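Alpha-galacturonidase (Bacillus subtilis, PDB 3FEF) hydrolyses alpha-1,4-linked galacturonides, releasing alpha-D-galacturonate, as an NAD- and manganese-dependent glycosidase of family 4 that assembles as a homotetramer. Local coordinates at residues Y157-G162 against A402-D407; L120-I125 against S150-V155; E190-E195 against A213-I218. One frame throughout, in Å; residues are numbered along the deposited sequence.

Contact 1 (Y157-G162 against A402-D407)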
loop_
_atom_site.group_PDB
_atom_site.type_symbol
_atom_site.label_atom_id
_atom_site.label_comp_id
_atom_site.label_asym_id
_atom_site.label_seq_id
_atom_site.Cartn_x
_atom_site.Cartn_y
_atom_site.Cartn_z
ATOM N N TYR A 157 21.236 1.081 -3.147
ATOM C CA TYR A 157 20.282 0.992 -2.051
ATOM C C TYR A 157 20.085 -0.438 -1.554
ATOM O O TYR A 157 19.835 -0.651 -0.370
ATOM C CB TYR A 157 18.920 1.608 -2.433
ATOM C CG TYR A 157 18.912 3.116 -2.334
ATOM C CD1 TYR A 157 19.262 3.900 -3.427
ATOM C CD2 TYR A 157 18.594 3.753 -1.145
ATOM C CE1 TYR A 157 19.277 5.283 -3.349
ATOM C CE2 TYR A 157 18.602 5.158 -1.053
ATOM C CZ TYR A 157 18.948 5.903 -2.165
ATOM O OH TYR A 157 18.974 7.281 -2.107
ATOM N N LYS A 158 20.178 -1.406 -2.456
ATOM C CA LYS A 158 19.980 -2.796 -2.082
ATOM C C LYS A 158 21.126 -3.260 -1.200
ATOM O O LYS A 158 20.940 -4.042 -0.262
ATOM C CB LYS A 158 19.868 -3.698 -3.314
ATOM C CG LYS A 158 18.568 -3.535 -4.100
ATOM C CD LYS A 158 18.591 -4.332 -5.420
ATOM C CE LYS A 158 18.350 -5.819 -5.192
ATOM N NZ LYS A 158 16.896 -6.115 -4.920
ATOM N N VAL A 159 22.313 -2.769 -1.486
ATOM C CA VAL A 159 23.481 -3.234 -0.764
ATOM C C VAL A 159 23.731 -2.395 0.490
ATOM O O VAL A 159 24.227 -2.902 1.498
ATOM C CB VAL A 159 24.721 -3.244 -1.672
ATOM C CG1 VAL A 159 25.950 -3.699 -0.894
ATOM C CG2 VAL A 159 24.460 -4.143 -2.875
ATOM N N PHE A 160 23.364 -1.120 0.433
ATOM C CA PHE A 160 23.464 -0.225 1.600
ATOM C C PHE A 160 22.149 0.539 1.722
ATOM O O PHE A 160 22.025 1.652 1.194
ATOM C CB PHE A 160 24.644 0.725 1.387
ATOM C CG PHE A 160 24.827 1.761 2.475
ATOM C CD1 PHE A 160 24.279 1.586 3.750
ATOM C CD2 PHE A 160 25.593 2.889 2.226
ATOM C CE1 PHE A 160 24.450 2.538 4.738
ATOM C CE2 PHE A 160 25.782 3.854 3.218
ATOM C CZ PHE A 160 25.209 3.674 4.485
ATOM N N PRO A 161 21.146 -0.072 2.384
ATOM C CA PRO A 161 19.798 0.529 2.457
ATOM C C PRO A 161 19.796 1.944 2.991
ATOM O O PRO A 161 18.950 2.748 2.589
ATOM C CB PRO A 161 19.031 -0.413 3.407
ATOM C CG PRO A 161 19.688 -1.782 3.149
ATOM C CD PRO A 161 21.170 -1.457 2.899
ATOM N N GLY A 162 20.736 2.266 3.876
ATOM C CA GLY A 162 20.781 3.618 4.448
ATOM C C GLY A 162 21.547 4.643 3.610
ATOM O O GLY A 162 21.688 5.805 4.002
ATOM N N ALA A 402 19.427 -10.495 -10.098
ATOM C CA ALA A 402 20.227 -11.484 -10.804
ATOM C C ALA A 402 21.713 -11.230 -10.579
ATOM O O ALA A 402 22.483 -12.163 -10.299
ATOM C CB ALA A 402 19.904 -11.504 -12.291
ATOM N N GLY A 403 22.114 -9.969 -10.691
ATOM C CA GLY A 403 23.514 -9.600 -10.485
ATOM C C GLY A 403 24.027 -9.909 -9.094
ATOM O O GLY A 403 25.069 -10.509 -8.951
ATOM N N LEU A 404 23.292 -9.509 -8.061
ATOM C CA LEU A 404 23.719 -9.763 -6.677
ATOM C C LEU A 404 23.746 -11.247 -6.276
ATOM O O LEU A 404 24.505 -11.647 -5.385
ATOM C CB LEU A 404 22.836 -8.990 -5.693
ATOM C CG LEU A 404 23.012 -7.469 -5.737
ATOM C CD1 LEU A 404 21.901 -6.792 -4.976
ATOM C CD2 LEU A 404 24.386 -7.063 -5.199
ATOM N N THR A 405 22.918 -12.055 -6.924
ATOM C CA THR A 405 22.820 -13.470 -6.583
ATOM C C THR A 405 23.392 -14.357 -7.684
ATOM O O THR A 405 23.256 -15.561 -7.629
ATOM C CB THR A 405 21.356 -13.896 -6.285
ATOM O OG1 THR A 405 20.583 -13.859 -7.492
ATOM C CG2 THR A 405 20.713 -12.972 -5.232
ATOM N N LYS A 406 24.031 -13.749 -8.676
ATOM C CA LYS A 406 24.593 -14.479 -9.815
ATOM C C LYS A 406 23.616 -15.463 -10.469
ATOM O O LYS A 406 24.001 -16.551 -10.901
ATOM C CB LYS A 406 25.869 -15.205 -9.395
ATOM C CG LYS A 406 27.028 -14.266 -9.104
ATOM C CD LYS A 406 28.021 -14.915 -8.149
ATOM C CE LYS A 406 29.361 -14.213 -8.224
ATOM N NZ LYS A 406 29.850 -14.205 -9.627
ATOM N N ASP A 407 22.353 -15.067 -10.551
ATOM C CA ASP A 407 21.316 -15.921 -11.105
ATOM C C ASP A 407 21.042 -15.581 -12.569
ATOM O O ASP A 407 20.166 -14.778 -12.874
ATOM C CB ASP A 407 20.051 -15.749 -10.274
ATOM C CG ASP A 407 18.897 -16.578 -10.777
ATOM O OD1 ASP A 407 18.987 -17.189 -11.856
ATOM O OD2 ASP A 407 17.880 -16.606 -10.072
#
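Leu-404, in the last turn of helix 383-405, reaches across to Lys-158 and Val-159 at the end of helix 149-159, and the contact between the segments rests on its two methyl groups. The apolar part is divided between them. CD2 of Leu-404 meets CG2 of Val-159 at 3.7 Å, while its CD1 lies against the aliphatic part of Lys-158, 3.7 Å from the lysine CE and 4.1 Å from the lysine CB. The lysine chain leaves the backbone with CG anti to the carbonyl carbon (chi1 -71°) and then bends at chi3 and chi4, which folds its methylenes around CD1 of Leu-404 instead of letting them run straight past. The polar end has a different partner: NZ of Lys-158 forms a salt bridge with OD1 of Asp-401, the residue just before the segment 402-407, and the charge is thereby tied to the same helix that supplies the leucine.

Both chains turn away from helical geometry nearby. Phe-160 is the first residue to leave helical torsions on one side; on the other it is Lys-406, with positive phi in a Schellman motif, where Asp-407 N is bonded to Ala-402 O at 2.9 Å, and Asp-407 then N-caps helix 408-417 through Leu-410.

This surface contact joins the Rossmann-type part to the C-terminal part of the enzyme. Helix 112-136 also packs here, with Val-159 on Ala-127, Ala-130 and Arg-131, and strand 341-348 receives Tyr-157 on Met-347 and Pro-348.

Contact 2 (L120-I125 against S150-V155)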
loop_
_atom_site.group_PDB
_atom_site.type_symbol
_atom_site.label_atom_id
_atom_site.label_comp_id
_atom_site.label_asym_id
_atom_site.label_seq_id
_atom_site.Cartn_x
_atom_site.Cartn_y
_atom_site.Cartn_z
ATOM N N LEU A 120 24.049 -6.034 -15.859
ATOM C CA LEU A 120 24.527 -7.238 -15.217
ATOM C C LEU A 120 25.994 -7.068 -14.792
ATOM O O LEU A 120 26.370 -7.349 -13.670
ATOM C CB LEU A 120 24.407 -8.353 -16.227
ATOM C CG LEU A 120 23.859 -9.690 -15.810
ATOM C CD1 LEU A 120 22.785 -9.537 -14.732
ATOM C CD2 LEU A 120 23.306 -10.339 -17.082
ATOM N N ARG A 121 26.819 -6.608 -15.713
ATOM C CA ARG A 121 28.234 -6.330 -15.460
ATOM C C ARG A 121 28.432 -5.267 -14.365
ATOM O O ARG A 121 29.367 -5.325 -13.572
ATOM C CB ARG A 121 28.846 -5.850 -16.777
ATOM C CG ARG A 121 30.340 -5.983 -16.932
ATOM C CD ARG A 121 30.744 -6.073 -18.433
ATOM N NE ARG A 121 30.471 -4.846 -19.185
ATOM C CZ ARG A 121 29.709 -4.789 -20.275
ATOM N NH1 ARG A 121 29.167 -5.891 -20.760
ATOM N NH2 ARG A 121 29.507 -3.638 -20.901
ATOM N N ALA A 122 27.555 -4.277 -14.320
ATOM C CA ALA A 122 27.744 -3.164 -13.376
ATOM C C ALA A 122 27.368 -3.536 -11.943
ATOM O O ALA A 122 27.864 -2.938 -10.996
ATOM C CB ALA A 122 26.933 -1.932 -13.832
ATOM N N VAL A 123 26.483 -4.520 -11.787
ATOM C CA VAL A 123 25.982 -4.855 -10.469
ATOM C C VAL A 123 27.093 -5.088 -9.440
ATOM O O VAL A 123 27.080 -4.488 -8.366
ATOM C CB VAL A 123 24.972 -6.035 -10.512
ATOM C CG1 VAL A 123 24.606 -6.499 -9.086
ATOM C CG2 VAL A 123 23.708 -5.608 -11.266
ATOM N N PRO A 124 28.048 -5.980 -9.739
ATOM C CA PRO A 124 29.031 -6.231 -8.666
ATOM C C PRO A 124 30.016 -5.076 -8.474
ATOM O O PRO A 124 30.598 -4.937 -7.403
ATOM C CB PRO A 124 29.734 -7.535 -9.098
ATOM C CG PRO A 124 29.440 -7.682 -10.574
ATOM C CD PRO A 124 28.150 -6.931 -10.864
ATOM N N ILE A 125 30.186 -4.232 -9.485
ATOM C CA ILE A 125 30.987 -3.021 -9.309
ATOM C C ILE A 125 30.322 -2.062 -8.312
ATOM O O ILE A 125 30.984 -1.468 -7.466
ATOM C CB ILE A 125 31.240 -2.311 -10.653
ATOM C CG1 ILE A 125 32.003 -3.238 -11.603
ATOM C CG2 ILE A 125 32.020 -1.018 -10.440
ATOM C CD1 ILE A 125 32.350 -2.595 -12.946
ATOM N N SER A 150 19.191 3.280 -13.583
ATOM C CA SER A 150 18.222 2.660 -12.701
ATOM C C SER A 150 18.758 1.416 -11.992
ATOM O O SER A 150 18.475 1.196 -10.826
ATOM C CB SER A 150 16.959 2.330 -13.490
ATOM O OG SER A 150 16.454 3.507 -14.112
ATOM N N VAL A 151 19.539 0.610 -12.691
ATOM C CA VAL A 151 20.136 -0.559 -12.083
ATOM C C VAL A 151 21.252 -0.206 -11.105
ATOM O O VAL A 151 21.244 -0.678 -9.982
ATOM C CB VAL A 151 20.674 -1.539 -13.162
ATOM C CG1 VAL A 151 21.576 -2.600 -12.507
ATOM C CG2 VAL A 151 19.478 -2.188 -13.941
ATOM N N CYS A 152 22.201 0.635 -11.522
ATOM C CA CYS A 152 23.320 1.008 -10.662
ATOM C C CYS A 152 22.825 1.669 -9.409
ATOM O O CYS A 152 23.210 1.319 -8.296
ATOM C CB CYS A 152 24.261 1.992 -11.376
ATOM S SG CYS A 152 25.060 1.280 -12.798
ATOM N N THR A 153 21.963 2.655 -9.581
ATOM C CA THR A 153 21.476 3.358 -8.417
ATOM C C THR A 153 20.717 2.392 -7.510
ATOM O O THR A 153 20.802 2.487 -6.293
ATOM C CB THR A 153 20.606 4.548 -8.845
ATOM O OG1 THR A 153 21.348 5.319 -9.805
ATOM C CG2 THR A 153 20.279 5.413 -7.662
ATOM N N ARG A 154 19.972 1.461 -8.103
ATOM C CA ARG A 154 19.172 0.561 -7.296
ATOM C C ARG A 154 20.055 -0.370 -6.486
ATOM O O ARG A 154 19.696 -0.748 -5.380
ATOM C CB ARG A 154 18.243 -0.272 -8.167
ATOM C CG ARG A 154 17.392 -1.213 -7.356
ATOM C CD ARG A 154 16.283 -0.501 -6.549
ATOM N NE ARG A 154 15.320 -1.530 -6.164
ATOM C CZ ARG A 154 15.157 -1.985 -4.930
ATOM N NH1 ARG A 154 15.829 -1.458 -3.921
ATOM N NH2 ARG A 154 14.300 -2.955 -4.707
ATOM N N VAL A 155 21.210 -0.727 -7.043
ATOM C CA VAL A 155 22.143 -1.642 -6.384
ATOM C C VAL A 155 22.716 -0.952 -5.167
ATOM O O VAL A 155 22.859 -1.565 -4.116
ATOM C CB VAL A 155 23.272 -2.120 -7.353
ATOM C CG1 VAL A 155 24.420 -2.833 -6.585
ATOM C CG2 VAL A 155 22.690 -3.028 -8.444
#
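Val-123 packs between Val-151 and Val-155 where helices 112-136 and 149-159 run side by side in the Rossmann-type domain. Between them in sequence lies strand 141-144 of the six-stranded parallel sheet, so the pair are the successive helices of an alpha/beta fold. The short segments point the same way, with axes 9.1 Å apart at closest approach and a crossing angle of -25°.

Across the two segments the apolar contacts join small, buried side chains. CG2 of Val-123 touches CG1 of Val-151 at 3.9 Å and CG2 of Val-155 at 4.0 Å; one methyl thus bridges two residues a helical turn apart, and the side chains cross at about a right angle. The other branch of Val-123, CG1, which chi1 of 172° sets opposite the backbone N, reaches CG2 of Val-155 as well. Beside this group, Ala-122 CB meets Cys-152 SG at 3.9 Å, and Phe-126 of the first helix extends the packing onto Cys-152 and Val-155.

Polar ties lead outward instead: Arg-121 makes a salt bridge to Asp-94 and Arg-154 one to Glu-397 of helix 383-405. Pro-124 interrupts the bonding of its own helix, as its nitrogen has no proton to give to the preceding turn. Closest of all across the pair is a methyl against a backbone oxygen, Val-155 CG1 lying 3.6 Å from Val-123 O.

Contact 3 (E190-E195 against A213-I218); sequences EVPRRE and ASYRHI
A two-residue beta hairpin with a type II' turn, Tyr-215 to Ile-218, links strand 207-215 to strand 218-219 in the antiparallel sheet of the C-terminal part, and the tyrosine at the first position of the turn packs on the loop that leads from helix 171-187 into strand 197-202. Backbone bonds in both directions fix the turn: Ile-218 N to Tyr-215 O at 2.9 Å, and Tyr-215 N to Ile-218 O at 3.1 Å.

The main interaction is a CH-pi contact. CG2 of Val-191 sits over the centre of the Tyr-215 ring, 3.9 Å from the centroid and only 9° off the ring normal. CG of Tyr-215 is anti to the backbone N (chi1 171°), a torsion that sends the ring out from the strand to the loop. CG of Arg-216 lies over the opposite face, 3.5 Å above the plane, so the ring is held between a valine methyl and an arginine methylene. Val-191 is backed in turn by Ala-180 and Val-183 of helix 171-187. Replacing Tyr-215 with an alanine would probably leave Val-191 CG2 and the Arg-216 methylene without the surface they share and open a gap between loop and turn.

Polar interactions extend beyond this packing. In the loop, Arg-193 pairs with Asp-196, and Arg-194 makes a salt bridge to Glu-327 and a cation-pi contact with Phe-173. Past the tyrosine, His-217 O accepts a hydrogen bond from Arg-370 of a second subunit, which places the turn beside a subunit boundary. At the phenol end of the ring, Pro-192 CD comes to 3.7 Å from Tyr-215 OH.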
loop_
_atom_site.group_PDB
_atom_site.type_symbol
_atom_site.label_atom_id
_atom_site.label_comp_id
_atom_site.label_asym_id
_atom_site.label_seq_id
_atom_site.Cartn_x
_atom_site.Cartn_y
_atom_site.Cartn_z
ATOM N N GLU A 190 11.497 36.069 -25.789
ATOM C CA GLU A 190 12.717 35.461 -25.268
ATOM C C GLU A 190 12.465 34.616 -24.027
ATOM O O GLU A 190 11.552 34.872 -23.256
ATOM C CB GLU A 190 13.721 36.551 -24.910
ATOM C CG GLU A 190 14.105 37.402 -26.084
ATOM C CD GLU A 190 14.803 36.600 -27.147
ATOM O OE1 GLU A 190 15.924 36.114 -26.882
ATOM O OE2 GLU A 190 14.237 36.453 -28.248
ATOM N N VAL A 191 13.288 33.599 -23.840
ATOM C CA VAL A 191 13.343 32.895 -22.566
ATOM C C VAL A 191 14.789 32.989 -22.163
ATOM O O VAL A 191 15.654 32.563 -22.911
ATOM C CB VAL A 191 12.928 31.427 -22.690
ATOM C CG1 VAL A 191 13.251 30.682 -21.406
ATOM C CG2 VAL A 191 11.442 31.324 -23.002
ATOM N N PRO A 192 15.059 33.591 -20.990
ATOM C CA PRO A 192 16.425 33.870 -20.541
ATOM C C PRO A 192 17.197 32.613 -20.111
ATOM O O PRO A 192 18.408 32.535 -20.305
ATOM C CB PRO A 192 16.222 34.813 -19.338
ATOM C CG PRO A 192 14.723 35.001 -19.174
ATOM C CD PRO A 192 14.052 33.932 -19.968
ATOM N N ARG A 193 16.502 31.636 -19.536
ATOM C CA ARG A 193 17.152 30.417 -19.056
ATOM C C ARG A 193 16.246 29.213 -19.236
ATOM O O ARG A 193 15.031 29.307 -19.028
ATOM C CB ARG A 193 17.496 30.555 -17.573
ATOM C CG ARG A 193 18.786 31.296 -17.288
ATOM C CD ARG A 193 18.706 32.036 -15.956
ATOM N NE ARG A 193 17.439 31.811 -15.256
ATOM C CZ ARG A 193 17.307 31.116 -14.131
ATOM N NH1 ARG A 193 18.360 30.550 -13.562
ATOM N NH2 ARG A 193 16.113 30.983 -13.571
ATOM N N ARG A 194 16.832 28.076 -19.603
ATOM C CA ARG A 194 16.047 26.853 -19.719
ATOM C C ARG A 194 15.420 26.497 -18.371
ATOM O O ARG A 194 14.385 25.842 -18.323
ATOM C CB ARG A 194 16.858 25.693 -20.317
ATOM C CG ARG A 194 18.044 25.216 -19.480
ATOM C CD ARG A 194 17.743 23.901 -18.776
ATOM N NE ARG A 194 18.815 23.528 -17.856
ATOM C CZ ARG A 194 18.642 23.262 -16.566
ATOM N NH1 ARG A 194 17.429 23.295 -16.029
ATOM N NH2 ARG A 194 19.682 22.931 -15.816
ATOM N N GLU A 195 16.028 26.967 -17.285
ATOM C CA GLU A 195 15.437 26.819 -15.955
ATOM C C GLU A 195 14.022 27.369 -15.889
ATOM O O GLU A 195 13.186 26.816 -15.192
ATOM C CB GLU A 195 16.277 27.535 -14.894
ATOM C CG GLU A 195 17.587 26.845 -14.573
ATOM C CD GLU A 195 18.795 27.412 -15.336
ATOM O OE1 GLU A 195 18.647 27.951 -16.462
ATOM O OE2 GLU A 195 19.908 27.304 -14.786
ATOM N N ALA A 213 3.810 21.712 -18.020
ATOM C CA ALA A 213 4.921 22.582 -18.319
ATOM C C ALA A 213 4.438 24.014 -18.501
ATOM O O ALA A 213 3.346 24.272 -19.026
ATOM C CB ALA A 213 5.630 22.096 -19.573
ATOM N N SER A 214 5.244 24.953 -18.052
ATOM C CA SER A 214 4.867 26.332 -18.171
ATOM C C SER A 214 6.086 27.213 -18.309
ATOM O O SER A 214 7.205 26.855 -17.858
ATOM C CB SER A 214 4.059 26.767 -16.955
ATOM O OG SER A 214 4.823 26.632 -15.766
ATOM N N TYR A 215 5.866 28.357 -18.949
ATOM C CA TYR A 215 6.818 29.460 -18.893
ATOM C C TYR A 215 6.047 30.632 -18.284
ATOM O O TYR A 215 5.070 31.111 -18.874
ATOM C CB TYR A 215 7.363 29.806 -20.282
ATOM C CG TYR A 215 8.182 31.073 -20.249
ATOM C CD1 TYR A 215 9.356 31.135 -19.506
ATOM C CD2 TYR A 215 7.744 32.231 -20.889
ATOM C CE1 TYR A 215 10.088 32.298 -19.424
ATOM C CE2 TYR A 215 8.477 33.412 -20.822
ATOM C CZ TYR A 215 9.652 33.426 -20.092
ATOM O OH TYR A 215 10.396 34.569 -20.002
ATOM N N ARG A 216 6.414 31.045 -17.074
ATOM C CA ARG A 216 5.613 32.042 -16.366
ATOM C C ARG A 216 4.161 31.602 -16.344
ATOM O O ARG A 216 3.847 30.500 -15.913
ATOM C CB ARG A 216 5.684 33.395 -17.080
ATOM C CG ARG A 216 7.083 33.739 -17.516
ATOM C CD ARG A 216 7.766 34.599 -16.516
ATOM N NE ARG A 216 7.896 35.953 -17.046
ATOM C CZ ARG A 216 9.058 36.550 -17.300
ATOM N NH1 ARG A 216 10.204 35.923 -17.042
ATOM N NH2 ARG A 216 9.072 37.785 -17.797
ATOM N N HIS A 217 3.283 32.465 -16.837
ATOM C CA HIS A 217 1.851 32.206 -16.780
ATOM C C HIS A 217 1.325 31.333 -17.940
ATOM O O HIS A 217 0.159 30.988 -17.973
ATOM C CB HIS A 217 1.102 33.532 -16.739
ATOM C CG HIS A 217 1.360 34.401 -17.929
ATOM N ND1 HIS A 217 2.523 35.130 -18.083
ATOM C CD2 HIS A 217 0.604 34.659 -19.024
ATOM C CE1 HIS A 217 2.475 35.794 -19.226
ATOM N NE2 HIS A 217 1.322 35.524 -19.816
ATOM N N ILE A 218 2.189 30.961 -18.873
ATOM C CA ILE A 218 1.741 30.292 -20.082
ATOM C C ILE A 218 1.850 28.764 -19.999
ATOM O O ILE A 218 2.880 28.226 -19.611
ATOM C CB ILE A 218 2.543 30.799 -21.306
ATOM C CG1 ILE A 218 2.275 32.287 -21.541
ATOM C CG2 ILE A 218 2.204 29.993 -22.540
ATOM C CD1 ILE A 218 3.501 33.060 -22.054
#

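In the fold
Contacts 1 and 2 form one continuous patch, their centres about 8 Å apart and both using helix 149-159. They join directly where Val-123 CG1 packs 3.4 Å from Leu-404 N, and Gln-396 of the same helix as Leu-404 touches Ser-150 and Val-151, which sets helix 383-405 against both helices of contact 2. Contact 3 lies across the molecule, its centre about 41 Å from that of contact 1 and about 36 Å from that of contact 2; both its segments fall between those of contact 1 in the sequence. Contact 2 comes nearest the catalytic centre: the Cys-152 side chain is about 12 Å from the bound magnesium ion and about 6 Å from the side chain of Asn-147, a probable substrate-binding residue.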